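Local coordinates for A-type flavoprotein (Giardia intestinalis, PDB 2Q9U) that probably scavenges oxygen by passing electrons from a bound flavin mononucleotide to a mu-oxo-diiron centre, as flavodiiron proteins do, at residues R181-C187 and V232-A238; M211-L215 and Y246-S250; C255-V259 and A403-C407. One frame throughout, in Å; residues are numbered along the deposited sequence.

Contact 1. Residues R181-C187 and V232-A238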
# COMPACT_ATOMS: atom_id res chain seq x y z
N ARG A 181 19.33 1.39 -19.67
CA ARG A 181 20.46 2.28 -19.99
C ARG A 181 21.58 2.04 -18.98
O ARG A 181 21.33 1.93 -17.80
CB ARG A 181 20.03 3.76 -19.89
CG ARG A 181 19.38 4.36 -21.16
CD ARG A 181 17.95 3.88 -21.44
NE ARG A 181 17.34 4.63 -22.56
CZ ARG A 181 16.66 5.77 -22.43
NH1 ARG A 181 16.45 6.31 -21.23
NH2 ARG A 181 16.17 6.37 -23.50
N ARG A 182 22.82 2.03 -19.45
CA ARG A 182 23.96 1.88 -18.54
C ARG A 182 24.63 3.18 -18.16
O ARG A 182 25.39 3.21 -17.20
CB ARG A 182 24.98 0.86 -19.09
CG ARG A 182 24.35 -0.51 -19.39
CD ARG A 182 23.77 -1.23 -18.12
NE ARG A 182 22.85 -2.28 -18.59
CZ ARG A 182 21.61 -2.47 -18.20
NH1 ARG A 182 21.07 -1.74 -17.21
NH2 ARG A 182 20.92 -3.45 -18.80
N TRP A 183 24.36 4.25 -18.91
CA TRP A 183 25.05 5.52 -18.67
C TRP A 183 24.07 6.65 -18.35
O TRP A 183 23.00 6.73 -18.95
CB TRP A 183 25.83 5.95 -19.89
CG TRP A 183 26.90 5.03 -20.35
CD1 TRP A 183 26.85 4.18 -21.42
CD2 TRP A 183 28.21 4.90 -19.79
NE1 TRP A 183 28.06 3.52 -21.56
CE2 TRP A 183 28.91 3.96 -20.58
CE3 TRP A 183 28.86 5.48 -18.69
CZ2 TRP A 183 30.24 3.57 -20.30
CZ3 TRP A 183 30.19 5.11 -18.42
CH2 TRP A 183 30.86 4.16 -19.22
N ALA A 184 24.49 7.54 -17.46
CA ALA A 184 23.66 8.66 -17.00
C ALA A 184 23.23 9.56 -18.18
O ALA A 184 22.07 9.99 -18.26
CB ALA A 184 24.43 9.48 -15.94
N ASP A 185 24.17 9.79 -19.10
CA ASP A 185 23.96 10.69 -20.24
C ASP A 185 22.93 10.16 -21.25
O ASP A 185 22.35 10.92 -22.02
CB ASP A 185 25.32 10.99 -20.91
CG ASP A 185 26.06 9.73 -21.33
OD1 ASP A 185 25.82 9.24 -22.45
OD2 ASP A 185 26.85 9.18 -20.53
N GLU A 186 22.69 8.84 -21.24
CA GLU A 186 21.62 8.25 -22.02
C GLU A 186 20.23 8.40 -21.41
O GLU A 186 19.24 8.07 -22.06
CB GLU A 186 21.89 6.78 -22.29
CG GLU A 186 23.24 6.53 -22.98
CD GLU A 186 23.63 5.07 -22.99
OE1 GLU A 186 23.38 4.38 -21.99
OE2 GLU A 186 24.18 4.62 -24.01
N CYS A 187 20.16 8.89 -20.17
CA CYS A 187 18.91 9.09 -19.44
C CYS A 187 18.62 10.58 -19.38
O CYS A 187 19.35 11.36 -20.00
CB CYS A 187 19.06 8.53 -18.03
SG CYS A 187 19.46 6.78 -18.02
N VAL A 232 22.90 3.79 -12.97
CA VAL A 232 23.69 4.12 -14.15
C VAL A 232 25.10 4.57 -13.76
O VAL A 232 25.37 4.98 -12.61
CB VAL A 232 23.02 5.18 -15.07
CG1 VAL A 232 21.70 4.65 -15.60
CG2 VAL A 232 22.81 6.50 -14.34
N SER A 233 25.99 4.47 -14.74
CA SER A 233 27.39 4.85 -14.57
C SER A 233 27.65 6.20 -15.24
O SER A 233 26.79 6.75 -15.93
CB SER A 233 28.28 3.74 -15.13
OG SER A 233 28.19 2.62 -14.30
N TRP A 234 28.86 6.73 -15.01
CA TRP A 234 29.15 8.13 -15.26
C TRP A 234 30.35 8.31 -16.20
O TRP A 234 31.40 7.63 -16.07
CB TRP A 234 29.45 8.85 -13.93
CG TRP A 234 28.35 8.75 -12.92
CD1 TRP A 234 28.21 7.79 -11.93
CD2 TRP A 234 27.23 9.63 -12.79
NE1 TRP A 234 27.05 8.03 -11.21
CE2 TRP A 234 26.43 9.15 -11.72
CE3 TRP A 234 26.82 10.77 -13.49
CZ2 TRP A 234 25.26 9.79 -11.32
CZ3 TRP A 234 25.61 11.41 -13.10
CH2 TRP A 234 24.86 10.91 -12.02
N ARG A 235 30.20 9.27 -17.10
CA ARG A 235 31.26 9.71 -17.97
C ARG A 235 31.03 11.20 -18.40
O ARG A 235 30.05 11.75 -18.12
CB ARG A 235 31.39 8.78 -19.18
CG ARG A 235 30.25 8.93 -20.16
CD ARG A 235 30.13 7.86 -21.19
NE ARG A 235 28.87 7.81 -21.89
CZ ARG A 235 28.62 7.01 -22.91
NH1 ARG A 235 29.53 6.22 -23.37
NH2 ARG A 235 27.48 7.03 -23.47
N GLY A 236 32.00 11.78 -19.06
CA GLY A 236 31.92 13.14 -19.49
C GLY A 236 31.41 14.20 -18.54
O GLY A 236 31.65 14.16 -17.38
N ASP A 237 30.63 15.11 -19.09
CA ASP A 237 30.01 16.16 -18.32
C ASP A 237 29.16 15.68 -17.16
O ASP A 237 29.21 16.26 -16.10
CB ASP A 237 29.19 17.14 -19.16
CG ASP A 237 30.01 17.86 -20.22
OD1 ASP A 237 31.18 18.08 -20.02
OD2 ASP A 237 29.46 18.18 -21.23
N ALA A 238 28.33 14.66 -17.40
CA ALA A 238 27.46 14.19 -16.32
C ALA A 238 28.27 13.70 -15.13
O ALA A 238 27.88 13.89 -13.98
CB ALA A 238 26.54 13.08 -16.83
O HOH W 1 26.08 1.17 -15.21
O HOH W 2 27.45 9.80 -18.10
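Arg235 lays its guanidinium flat on the indole of Trp183, the planes 2° apart and CZ 3.6 Å from the centroid of the five-membered ring, a stacked cation-pi pair. Arg235 NE donates to Asp185 OD2 at 2.8 Å and Arg235 NH2 to Asp185 OD1 at 2.9 Å, OD1 using its syn lone pair; this side-on grip and the ring face together fix the group's rotation. With CG of Asp185 lodged between its own N and carbonyl carbon (chi1 55°), the carboxylate meets the guanidinium edge. This is the partly exposed side, well held by polar bonds, where a water links Asp185 OD2 to Arg235 N. The buried apolar half packs tightly: Val232 CG2 lies 3.5 Å from Ala184 CA, Val232 CG1 touches Cys187 SG, and the methyl of Ala184 rests on one face of Trp234. A single backbone bridge between Trp183 and Ser233 seals it, Ser233 N to Arg182 O at 2.8 Å and Ala184 N to Ser233 O at 2.9 Å. The loop before helix 189-204 thus lies beside the short, weakly bonded strand 234-235, outermost in its sheet within the chain, with Leu227 of strand 225-228 against Trp183.

Contact 2. Residues M211-L215 and Y246-S250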
# COMPACT_ATOMS: atom_id res chain seq x y z
N MET A 211 33.41 10.85 2.91
CA MET A 211 33.37 11.32 1.52
C MET A 211 34.47 12.32 1.16
O MET A 211 35.04 12.25 0.05
CB MET A 211 31.99 11.88 1.15
CG MET A 211 31.89 12.37 -0.32
SD MET A 211 32.09 11.04 -1.54
CE MET A 211 30.56 10.13 -1.25
N ARG A 212 34.78 13.22 2.10
CA ARG A 212 35.87 14.19 1.92
C ARG A 212 37.18 13.43 1.67
O ARG A 212 37.92 13.76 0.74
CB ARG A 212 36.00 15.13 3.13
CG ARG A 212 34.94 16.25 3.16
CD ARG A 212 35.33 17.40 4.13
NE ARG A 212 35.50 16.94 5.51
CZ ARG A 212 34.52 16.77 6.40
NH1 ARG A 212 33.26 17.00 6.08
NH2 ARG A 212 34.82 16.35 7.62
N LYS A 213 37.42 12.38 2.47
CA LYS A 213 38.64 11.54 2.38
C LYS A 213 38.71 10.85 1.02
O LYS A 213 39.75 10.83 0.36
CB LYS A 213 38.68 10.50 3.52
CG LYS A 213 38.67 8.96 3.13
CD LYS A 213 37.23 8.27 2.97
CE LYS A 213 37.14 6.89 3.59
NZ LYS A 213 37.03 6.75 5.15
N ALA A 214 37.57 10.30 0.61
CA ALA A 214 37.49 9.50 -0.58
C ALA A 214 37.72 10.40 -1.78
O ALA A 214 38.48 10.05 -2.67
CB ALA A 214 36.12 8.79 -0.66
N LEU A 215 37.09 11.59 -1.78
CA LEU A 215 37.26 12.53 -2.88
C LEU A 215 38.71 13.04 -2.99
O LEU A 215 39.24 13.19 -4.10
CB LEU A 215 36.26 13.69 -2.78
CG LEU A 215 34.78 13.30 -2.95
CD1 LEU A 215 33.88 14.50 -2.67
CD2 LEU A 215 34.52 12.71 -4.35
N TYR A 246 28.69 15.51 -4.78
CA TYR A 246 29.38 14.88 -3.64
C TYR A 246 30.35 15.86 -2.96
O TYR A 246 30.46 15.91 -1.72
CB TYR A 246 30.16 13.65 -4.10
CG TYR A 246 29.42 12.35 -4.08
CD1 TYR A 246 28.17 12.21 -3.45
CD2 TYR A 246 30.00 11.22 -4.66
CE1 TYR A 246 27.51 10.98 -3.44
CE2 TYR A 246 29.37 10.01 -4.65
CZ TYR A 246 28.12 9.88 -4.04
OH TYR A 246 27.54 8.64 -4.04
N ASP A 247 31.07 16.63 -3.77
CA ASP A 247 32.03 17.60 -3.22
C ASP A 247 31.34 18.68 -2.36
O ASP A 247 31.78 18.94 -1.24
CB ASP A 247 32.85 18.25 -4.33
CG ASP A 247 33.96 19.13 -3.78
OD1 ASP A 247 34.80 18.60 -3.03
OD2 ASP A 247 33.96 20.36 -4.05
N ARG A 248 30.28 19.28 -2.90
CA ARG A 248 29.52 20.27 -2.15
C ARG A 248 28.95 19.63 -0.89
O ARG A 248 29.14 20.15 0.21
CB ARG A 248 28.40 20.89 -2.99
CG ARG A 248 28.88 21.96 -3.99
CD ARG A 248 27.68 22.63 -4.70
NE ARG A 248 26.79 21.63 -5.32
CZ ARG A 248 26.86 21.24 -6.59
NH1 ARG A 248 27.78 21.74 -7.40
NH2 ARG A 248 26.00 20.32 -7.05
N TRP A 249 28.30 18.48 -1.04
CA TRP A 249 27.70 17.82 0.13
C TRP A 249 28.74 17.49 1.20
O TRP A 249 28.50 17.73 2.38
CB TRP A 249 26.90 16.57 -0.27
CG TRP A 249 26.62 15.71 0.93
CD1 TRP A 249 25.79 16.02 1.98
CD2 TRP A 249 27.20 14.44 1.22
NE1 TRP A 249 25.82 15.00 2.91
CE2 TRP A 249 26.68 14.02 2.48
CE3 TRP A 249 28.13 13.61 0.56
CZ2 TRP A 249 27.05 12.80 3.08
CZ3 TRP A 249 28.51 12.39 1.16
CH2 TRP A 249 27.97 12.00 2.41
N SER A 250 29.90 16.95 0.80
CA SER A 250 30.96 16.59 1.77
C SER A 250 31.43 17.82 2.57
O SER A 250 31.93 17.68 3.69
CB SER A 250 32.16 15.92 1.11
OG SER A 250 32.81 16.82 0.21
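Met211 and Tyr246 supply the aromatic part of this contact. The methyl CE stands over the centre of the tyrosine ring, 3.5 Å from its centroid and 6° off the normal, a CH-pi contact; SD, 4.2 Å from the same centroid, makes it a Met-aromatic pair as well. CG of Met211 is anti to the backbone N (chi1 -180°), and bends at the next two torsions bring the thioether round onto that face. Phe173, through its backbone N, holds the Tyr246 hydroxyl at the far end of the ring. Apolar contacts follow: Met211 CB meets Trp249 CZ3 at 3.5 Å, and Leu215 CD1 rests against the backbone of helix 236-250 at Asp247 CA, 3.7 Å away. Two helices of the metallo-beta-lactamase-like domain, 208-219 and 236-250, pack here with short-segment axes 9.5 Å apart and N-to-C directions at 138°. Polar contact gathers at Ser250, near the end of its helix. Arg212 NH1 donates to Ser250 O at 2.8 Å, the oxygen lying in the guanidinium plane, and Arg212 CG packs on Ser250 CB. The hydroxyl of Ser250 turns back to its own helix, OG donating to Asp247 O at 2.8 Å.

Contact 3. Residues C255-V259 and A403-C407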
# COMPACT_ATOMS: atom_id res chain seq x y z
N CYS A 255 23.15 22.88 0.28
CA CYS A 255 21.79 23.29 0.57
C CYS A 255 21.16 24.29 -0.43
O CYS A 255 21.86 24.96 -1.22
CB CYS A 255 21.63 23.60 2.06
SG CYS A 255 22.04 22.09 3.14
N GLN A 256 19.84 24.33 -0.45
CA GLN A 256 19.12 25.21 -1.35
C GLN A 256 18.33 26.23 -0.53
O GLN A 256 18.16 26.05 0.68
CB GLN A 256 18.17 24.41 -2.24
CG GLN A 256 18.84 23.31 -3.07
CD GLN A 256 19.60 23.84 -4.28
OE1 GLN A 256 19.77 25.05 -4.45
NE2 GLN A 256 20.03 22.91 -5.14
N LYS A 257 17.87 27.30 -1.18
CA LYS A 257 16.96 28.25 -0.56
C LYS A 257 15.60 27.53 -0.57
O LYS A 257 14.80 27.67 -1.50
CB LYS A 257 16.89 29.55 -1.37
CG LYS A 257 18.19 30.37 -1.36
CD LYS A 257 17.99 31.68 -2.15
CE LYS A 257 19.31 32.40 -2.42
NZ LYS A 257 19.12 33.63 -3.27
N LYS A 258 15.40 26.69 0.45
CA LYS A 258 14.33 25.68 0.43
C LYS A 258 13.96 25.39 1.88
O LYS A 258 14.84 25.23 2.74
CB LYS A 258 14.80 24.40 -0.30
CG LYS A 258 13.79 23.18 -0.21
CD LYS A 258 14.38 21.98 -0.93
CE LYS A 258 13.57 20.69 -0.69
NZ LYS A 258 14.20 19.63 -1.60
N VAL A 259 12.66 25.38 2.14
CA VAL A 259 12.11 25.00 3.42
C VAL A 259 11.25 23.74 3.22
O VAL A 259 10.43 23.70 2.30
CB VAL A 259 11.24 26.13 4.00
CG1 VAL A 259 10.63 25.70 5.37
CG2 VAL A 259 12.08 27.39 4.18
N ALA A 403 16.45 30.19 6.45
CA ALA A 403 16.94 29.26 5.43
C ALA A 403 17.90 29.99 4.46
O ALA A 403 18.97 29.48 4.14
CB ALA A 403 15.78 28.69 4.65
N ILE A 404 17.52 31.18 4.02
CA ILE A 404 18.34 31.95 3.08
C ILE A 404 19.67 32.29 3.75
O ILE A 404 20.74 32.13 3.15
CB ILE A 404 17.58 33.17 2.56
CG1 ILE A 404 16.44 32.71 1.61
CG2 ILE A 404 18.55 34.14 1.82
CD1 ILE A 404 15.34 33.76 1.41
N ALA A 405 19.59 32.71 5.02
CA ALA A 405 20.80 33.05 5.80
C ALA A 405 21.73 31.85 5.97
O ALA A 405 22.95 31.96 5.84
CB ALA A 405 20.42 33.62 7.16
N TYR A 406 21.13 30.69 6.26
CA TYR A 406 21.90 29.48 6.46
C TYR A 406 22.64 29.09 5.18
O TYR A 406 23.82 28.70 5.22
CB TYR A 406 20.97 28.34 6.94
CG TYR A 406 21.66 27.02 7.02
CD1 TYR A 406 22.31 26.62 8.19
CD2 TYR A 406 21.70 26.16 5.92
CE1 TYR A 406 22.98 25.40 8.25
CE2 TYR A 406 22.34 24.95 5.98
CZ TYR A 406 22.98 24.57 7.14
OH TYR A 406 23.59 23.36 7.13
N CYS A 407 21.97 29.21 4.04
CA CYS A 407 22.59 28.90 2.76
C CYS A 407 23.70 29.88 2.41
O CYS A 407 24.71 29.47 1.86
CB CYS A 407 21.58 28.94 1.63
SG CYS A 407 20.59 27.48 1.59
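Where the flavodoxin-like domain begins, its first strand, 258-263, and the residues leading into it lie along the C-terminal helix 386-409, which flanks the five-stranded parallel sheet. The contact runs from Val259 out to Cys255 as the helix is followed from Ala403 to Cys407. At the buried end, Val259 CG2 touches CB of Ala403 at 3.9 Å. Two residues earlier, Lys257 is the centre of an inverse gamma turn, and the CG and CD methylenes of its extended side chain pass obliquely across Ile404, with Lys257 CG 4.2 Å from Ile404 CG1. At the other end CB of Cys255 lies 4.0 Å from SG of Cys407, a sulfur whose modelled place is doubtful, and the two sulfurs are too far apart for a disulfide. The thiol sulfur of Cys255 approaches the rim of Tyr406 near the ring plane, its SG 4.0 Å from CE2 and 5.4 Å from the ring centroid, a Cys sulfur-aromatic contact made at the edge. Tyr406 has CG anti to its backbone N (chi1 174°), which swings the ring along the helix toward Cys255. Lys342 borders both residues. The side chain of Lys258 starts away from the helix, and its NZ makes a salt bridge with Asp307 and a hydrogen bond with His304, while backbone bonds from Lys257 and Val259 to Glu287 join this chain to strand 287-292. Apolar carbons, sulfur and an aromatic edge make the contact, which therefore depends on van der Waals packing, with the Lys258 ammonium paired with Asp307.

Contacts 1 and 2 interleave along the chain in the diiron domain, and contact 3 comes after both in the flavin domain. Contacts 1 and 2 share helix 236-250, contact 1 at its start and contact 2 at its end; their centres are about 20 Å apart and their nearest atoms about 7 Å. The backbone of Phe173 links them, its O taking Trp234 NE1 and its N meeting Tyr246 OH. Beyond that helix the chain enters strand 258-263; contact 3 lies about 20 Å from contact 2 and about 29 Å from contact 1, centre to centre. None forms a cofactor pocket: the side chain of Tyr246 is about 11 Å from the mu-oxo-diiron group, and the side chain of Trp249 about 13 Å from a bound flavin mononucleotide.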